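Local coordinates for protein fibrillarin-like rRNA/tRNA 2'-O-methyltransferase (Methanocaldococcus jannaschii, PDB 1FBN) that probably transfers methyl groups from S-adenosyl-L-methionine to ribose 2'-hydroxyls of rRNA and tRNA at positions selected by a guide RNA, at residues 53-58 against 214-219; 34-39 against 88-93. All blocks are in the same frame, centred on the assembly; numbering follows the deposited sequence.

From the N terminus the chain builds the antiparallel sheet of strands 5-9, 13-17, 25-28, 41-44 and 47-51, and both contacts tie parts near this sheet to the methyltransferase domain that follows. Interaction 2 starts in the loop between strands 25-28 and 41-44 and closes on helix 87-95, with 48 residues between its two segments. Interaction 1 starts inside that span, at residues 53-58 just before helix 58-64, and closes much later in the loop joining strands 205-212 and 220-227 of the mixed sheet. The loops therefore cross rather than nest. The two contacts also touch: Ser57 OG lies 2.8 Å from Thr88 OG1, a probable hydrogen bond.

Interaction 1 of 2, residues 53-58 against 214-219; sequences NPNKSK and EPFEKD
Two irregular segments meet here, the backbones coming nearest at Asn55 and Phe216, whose CA atoms are 5.2 Å apart, and no direct hydrogen bond joins them. Phe216 has the largest share of the buried surface. Pro54 covers one face of its ring, with CB 3.7 Å from the ring centroid and 16° off the normal, a CH-pi contact, while Pro54 CG reaches Phe216 CE1 at 3.5 Å. Pro215 CB lies over the opposite face toward the rim, and Ala61 and Ile64 of helix 58-64 also touch the ring. The amide of Asn55 comes to the ring edge, its plane turned 63° from the ring, with OD1 3.3 Å from Phe216 CD1. Asn53 OD1 braces that amide: it accepts from Asn55 N in an Asx turn, and from Asn55 ND2 on a lone pair in the carbonyl plane. Ser57 then takes the N-cap of helix 58-64, so the contact sets the entry to this helix against the loop between strands 205-212 and 220-227 of the Rossmann-like methyltransferase sheet. Water carries the polar part. One molecule donates to Pro54 O at 2.8 Å and to Glu217 OE2, and another lies 2.7 Å from Asn55 O and 2.9 Å from the same Glu217 OE2. Glu217 packs its CG 4.3 Å from Lys58 CG. Lys58 NZ forms its salt bridge with Asp150, a predicted S-adenosyl-L-methionine-binding residue, rather than with Glu217.

Interaction 2 of 2, residues 34-39 against 88-93; sequences KKVYDE and TPSHVA
The rings of Tyr37 and His91 meet rim to rim, neither lying over the other's face: their planes are 71° apart and their centroids 5.7 Å. His91 CE1 sits at the edge of the Tyr37 ring, in its plane, and Tyr37 CZ lies likewise at the edge of the imidazole. One face of the tyrosine ring is covered by Glu39 CG, 3.2 Å above the plane and offset toward the rim, and the His91 ring stacks with Trp52. Tyr37 CG stands between the backbone N and the carbonyl carbon (chi1 61°), which directs the ring toward helix 87-95; its OH is hydrogen-bonded to Asn53 N. Beside the rings, Val36 presents both methyls to Ser90, with CG2 3.8 Å from Ser90 CB and CG1 4.0 Å from Ser90 OG. That hydroxyl has its polar partners in Thr87 O and Arg50. Glu39 OE2 shapes the loop by accepting from Val36 N at 2.7 Å, the donor lying 43° out of the carboxylate plane, and it also forms a salt bridge with Arg50 of strand 47-51. The loop between strands 25-28 and 41-44 is thereby laid on the helix that holds Thr88, a predicted S-adenosyl-L-methionine-binding residue. Were Tyr37 replaced by an alanine, the His91 edge is likely to lose the tyrosine rim it meets, and Asn53 N its phenolic partner. Since no hydrogen bond links the two segments directly, the chemistry implies that ring edges and Val36 methyls make the contact, while Arg50 bridges it by binding both Glu39 and Ser90.

Interaction 1 of 2, residues 53-58 against 214-219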
loop_
_atom_site.group_PDB
_atom_site.type_symbol
_atom_site.label_atom_id
_atom_site.label_comp_id
_atom_site.label_asym_id
_atom_site.label_seq_id
_atom_site.Cartn_x
_atom_site.Cartn_y
_atom_site.Cartn_z
ATOM N N ASN A 53 -3.318 12.062 -0.804
ATOM C CA ASN A 53 -4.674 12.133 -0.255
ATOM C C ASN A 53 -5.169 10.861 0.458
ATOM O O ASN A 53 -5.373 9.824 -0.176
ATOM C CB ASN A 53 -5.646 12.523 -1.381
ATOM C CG ASN A 53 -7.013 12.972 -0.870
ATOM O OD1 ASN A 53 -7.389 12.723 0.276
ATOM N ND2 ASN A 53 -7.764 13.643 -1.734
ATOM N N PRO A 54 -5.394 10.938 1.786
ATOM C CA PRO A 54 -5.872 9.807 2.592
ATOM C C PRO A 54 -7.295 9.373 2.238
ATOM O O PRO A 54 -7.704 8.260 2.551
ATOM C CB PRO A 54 -5.789 10.347 4.021
ATOM C CG PRO A 54 -5.988 11.817 3.845
ATOM C CD PRO A 54 -5.132 12.107 2.644
ATOM N N ASN A 55 -8.050 10.266 1.606
ATOM C CA ASN A 55 -9.418 9.964 1.189
ATOM C C ASN A 55 -9.407 9.135 -0.095
ATOM O O ASN A 55 -10.417 8.539 -0.470
ATOM C CB ASN A 55 -10.201 11.256 0.942
ATOM C CG ASN A 55 -10.395 12.070 2.199
ATOM O OD1 ASN A 55 -11.182 11.704 3.070
ATOM N ND2 ASN A 55 -9.684 13.189 2.297
ATOM N N LYS A 56 -8.262 9.119 -0.774
ATOM C CA LYS A 56 -8.098 8.386 -2.026
ATOM C C LYS A 56 -7.108 7.222 -1.934
ATOM O O LYS A 56 -7.045 6.389 -2.833
ATOM C CB LYS A 56 -7.680 9.350 -3.144
ATOM C CG LYS A 56 -8.850 10.038 -3.841
ATOM C CD LYS A 56 -9.753 10.771 -2.856
ATOM C CE LYS A 56 -11.173 10.953 -3.400
ATOM N NZ LYS A 56 -12.128 11.449 -2.356
ATOM N N SER A 57 -6.361 7.155 -0.834
ATOM C CA SER A 57 -5.370 6.103 -0.629
ATOM C C SER A 57 -5.403 5.564 0.801
ATOM O O SER A 57 -5.139 6.296 1.757
ATOM C CB SER A 57 -3.971 6.638 -0.954
ATOM O OG SER A 57 -2.960 5.681 -0.667
ATOM N N LYS A 58 -5.701 4.274 0.939
ATOM C CA LYS A 58 -5.770 3.633 2.250
ATOM C C LYS A 58 -4.427 3.645 2.991
ATOM O O LYS A 58 -4.394 3.670 4.226
ATOM C CB LYS A 58 -6.288 2.197 2.123
ATOM C CG LYS A 58 -7.710 2.088 1.592
ATOM C CD LYS A 58 -8.193 0.643 1.600
ATOM C CE LYS A 58 -9.493 0.493 0.832
ATOM N NZ LYS A 58 -9.302 0.835 -0.612
ATOM N N GLU A 214 -10.509 4.706 10.188
ATOM C CA GLU A 214 -11.878 5.152 10.456
ATOM C C GLU A 214 -12.540 6.321 9.730
ATOM O O GLU A 214 -13.616 6.142 9.148
ATOM C CB GLU A 214 -12.068 5.300 11.976
ATOM C CG GLU A 214 -13.298 6.076 12.430
ATOM C CD GLU A 214 -12.934 7.400 13.083
ATOM O OE1 GLU A 214 -12.086 7.402 14.005
ATOM O OE2 GLU A 214 -13.490 8.443 12.672
ATOM N N PRO A 215 -11.955 7.535 9.785
ATOM C CA PRO A 215 -12.644 8.623 9.074
ATOM C C PRO A 215 -12.715 8.381 7.563
ATOM O O PRO A 215 -13.790 8.363 6.973
ATOM C CB PRO A 215 -11.785 9.854 9.401
ATOM C CG PRO A 215 -11.075 9.479 10.660
ATOM C CD PRO A 215 -10.731 8.027 10.437
ATOM N N PHE A 216 -11.558 8.104 6.977
ATOM C CA PHE A 216 -11.411 7.890 5.544
ATOM C C PHE A 216 -12.107 6.653 4.980
ATOM O O PHE A 216 -12.566 6.666 3.836
ATOM C CB PHE A 216 -9.922 7.896 5.204
ATOM C CG PHE A 216 -9.172 9.013 5.872
ATOM C CD1 PHE A 216 -9.244 10.310 5.372
ATOM C CD2 PHE A 216 -8.455 8.783 7.046
ATOM C CE1 PHE A 216 -8.622 11.360 6.031
ATOM C CE2 PHE A 216 -7.829 9.824 7.715
ATOM C CZ PHE A 216 -7.913 11.117 7.206
ATOM N N GLU A 217 -12.180 5.596 5.786
ATOM C CA GLU A 217 -12.831 4.341 5.396
ATOM C C GLU A 217 -13.489 3.734 6.631
ATOM O O GLU A 217 -12.829 3.528 7.651
ATOM C CB GLU A 217 -11.809 3.346 4.832
ATOM C CG GLU A 217 -11.159 3.746 3.517
ATOM C CD GLU A 217 -12.138 3.809 2.355
ATOM O OE1 GLU A 217 -13.166 3.097 2.374
ATOM O OE2 GLU A 217 -11.869 4.574 1.406
ATOM N N LYS A 218 -14.785 3.444 6.545
ATOM C CA LYS A 218 -15.499 2.870 7.681
ATOM C C LYS A 218 -15.349 1.362 7.796
ATOM O O LYS A 218 -15.536 0.627 6.827
ATOM C CB LYS A 218 -16.968 3.292 7.657
ATOM C CG LYS A 218 -17.115 4.788 7.895
ATOM C CD LYS A 218 -18.523 5.294 7.660
ATOM C CE LYS A 218 -18.586 6.808 7.846
ATOM N NZ LYS A 218 -19.959 7.345 7.625
ATOM N N ASP A 219 -14.986 0.924 8.998
ATOM C CA ASP A 219 -14.765 -0.486 9.313
ATOM C C ASP A 219 -13.663 -1.121 8.462
ATOM O O ASP A 219 -13.820 -2.219 7.919
ATOM C CB ASP A 219 -16.073 -1.284 9.248
ATOM C CG ASP A 219 -17.032 -0.920 10.371
ATOM O OD1 ASP A 219 -16.576 -0.790 11.527
ATOM O OD2 ASP A 219 -18.242 -0.758 10.099
HETATM O O HOH W 1 -8.859 5.840 1.801
HETATM O O HOH W 2 -12.565 7.232 0.599
HETATM O O HOH W 3 -13.120 9.348 2.538
#

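Interaction 2 of 2, residues 34-39 against 88-93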
loop_
_atom_site.group_PDB
_atom_site.type_symbol
_atom_site.label_atom_id
_atom_site.label_comp_id
_atom_site.label_asym_id
_atom_site.label_seq_id
_atom_site.Cartn_x
_atom_site.Cartn_y
_atom_site.Cartn_z
ATOM N N LYS A 34 3.694 15.693 -13.981
ATOM C CA LYS A 34 2.527 14.842 -14.171
ATOM C C LYS A 34 1.709 14.634 -12.907
ATOM O O LYS A 34 2.252 14.377 -11.831
ATOM C CB LYS A 34 2.947 13.471 -14.718
ATOM C CG LYS A 34 1.778 12.550 -15.091
ATOM C CD LYS A 34 2.258 11.144 -15.449
ATOM C CE LYS A 34 1.200 10.346 -16.207
ATOM N NZ LYS A 34 -0.089 10.234 -15.470
ATOM N N LYS A 35 0.396 14.788 -13.044
ATOM C CA LYS A 35 -0.521 14.552 -11.944
ATOM C C LYS A 35 -1.234 13.246 -12.287
ATOM O O LYS A 35 -1.820 13.110 -13.365
ATOM C CB LYS A 35 -1.530 15.692 -11.797
ATOM C CG LYS A 35 -0.944 16.951 -11.188
ATOM C CD LYS A 35 -2.029 17.950 -10.835
ATOM C CE LYS A 35 -1.441 19.206 -10.209
ATOM N NZ LYS A 35 -2.511 20.139 -9.765
ATOM N N VAL A 36 -1.109 12.265 -11.400
ATOM C CA VAL A 36 -1.730 10.961 -11.599
ATOM C C VAL A 36 -3.245 11.024 -11.417
ATOM O O VAL A 36 -3.995 10.530 -12.261
ATOM C CB VAL A 36 -1.132 9.908 -10.629
ATOM C CG1 VAL A 36 -1.839 8.565 -10.787
ATOM C CG2 VAL A 36 0.356 9.752 -10.888
ATOM N N TYR A 37 -3.685 11.664 -10.335
ATOM C CA TYR A 37 -5.111 11.774 -10.025
ATOM C C TYR A 37 -5.538 13.171 -9.565
ATOM O O TYR A 37 -6.376 13.318 -8.671
ATOM C CB TYR A 37 -5.498 10.720 -8.975
ATOM C CG TYR A 37 -4.780 10.844 -7.641
ATOM C CD1 TYR A 37 -3.449 10.441 -7.494
ATOM C CD2 TYR A 37 -5.446 11.341 -6.517
ATOM C CE1 TYR A 37 -2.801 10.529 -6.254
ATOM C CE2 TYR A 37 -4.812 11.432 -5.278
ATOM C CZ TYR A 37 -3.494 11.025 -5.150
ATOM O OH TYR A 37 -2.885 11.117 -3.919
ATOM N N ASP A 38 -4.965 14.188 -10.202
ATOM C CA ASP A 38 -5.251 15.590 -9.896
ATOM C C ASP A 38 -4.946 15.952 -8.435
ATOM O O ASP A 38 -5.669 16.720 -7.797
ATOM C CB ASP A 38 -6.700 15.941 -10.272
ATOM C CG ASP A 38 -6.896 17.432 -10.540
ATOM O OD1 ASP A 38 -6.238 17.968 -11.462
ATOM O OD2 ASP A 38 -7.712 18.062 -9.831
ATOM N N GLU A 39 -3.863 15.385 -7.915
ATOM C CA GLU A 39 -3.428 15.653 -6.546
ATOM C C GLU A 39 -2.736 17.009 -6.509
ATOM O O GLU A 39 -2.285 17.503 -7.542
ATOM C CB GLU A 39 -2.445 14.574 -6.075
ATOM C CG GLU A 39 -2.087 13.516 -7.126
ATOM C CD GLU A 39 -0.981 13.927 -8.075
ATOM O OE1 GLU A 39 -0.529 15.085 -8.013
ATOM O OE2 GLU A 39 -0.546 13.078 -8.878
ATOM N N THR A 88 -2.539 4.652 -5.105
ATOM C CA THR A 88 -1.535 4.163 -4.163
ATOM C C THR A 88 -0.267 3.670 -4.869
ATOM O O THR A 88 0.841 3.994 -4.438
ATOM C CB THR A 88 -2.109 3.090 -3.212
ATOM O OG1 THR A 88 -3.221 3.645 -2.498
ATOM C CG2 THR A 88 -1.057 2.639 -2.202
ATOM N N PRO A 89 -0.406 2.898 -5.971
ATOM C CA PRO A 89 0.788 2.416 -6.676
ATOM C C PRO A 89 1.730 3.540 -7.117
ATOM O O PRO A 89 2.941 3.375 -7.088
ATOM C CB PRO A 89 0.193 1.680 -7.871
ATOM C CG PRO A 89 -1.040 1.082 -7.290
ATOM C CD PRO A 89 -1.616 2.252 -6.516
ATOM N N SER A 90 1.187 4.691 -7.504
ATOM C CA SER A 90 2.045 5.794 -7.933
ATOM C C SER A 90 2.906 6.331 -6.785
ATOM O O SER A 90 4.091 6.616 -6.972
ATOM C CB SER A 90 1.225 6.918 -8.572
ATOM O OG SER A 90 0.343 7.523 -7.648
ATOM N N HIS A 91 2.315 6.436 -5.597
ATOM C CA HIS A 91 3.036 6.929 -4.426
ATOM C C HIS A 91 4.043 5.915 -3.907
ATOM O O HIS A 91 5.119 6.288 -3.443
ATOM C CB HIS A 91 2.063 7.338 -3.316
ATOM C CG HIS A 91 1.400 8.660 -3.552
ATOM N ND1 HIS A 91 0.106 8.776 -4.014
ATOM C CD2 HIS A 91 1.852 9.924 -3.385
ATOM C CE1 HIS A 91 -0.209 10.055 -4.118
ATOM N NE2 HIS A 91 0.833 10.773 -3.741
ATOM N N VAL A 92 3.691 4.633 -3.976
ATOM C CA VAL A 92 4.593 3.574 -3.529
ATOM C C VAL A 92 5.824 3.561 -4.441
ATOM O O VAL A 92 6.941 3.338 -3.975
ATOM C CB VAL A 92 3.901 2.187 -3.539
ATOM C CG1 VAL A 92 4.918 1.082 -3.290
ATOM C CG2 VAL A 92 2.808 2.135 -2.472
ATOM N N ALA A 93 5.610 3.844 -5.728
ATOM C CA ALA A 93 6.687 3.889 -6.719
ATOM C C ALA A 93 7.619 5.070 -6.442
ATOM O O ALA A 93 8.823 4.997 -6.699
ATOM C CB ALA A 93 6.107 3.990 -8.117
#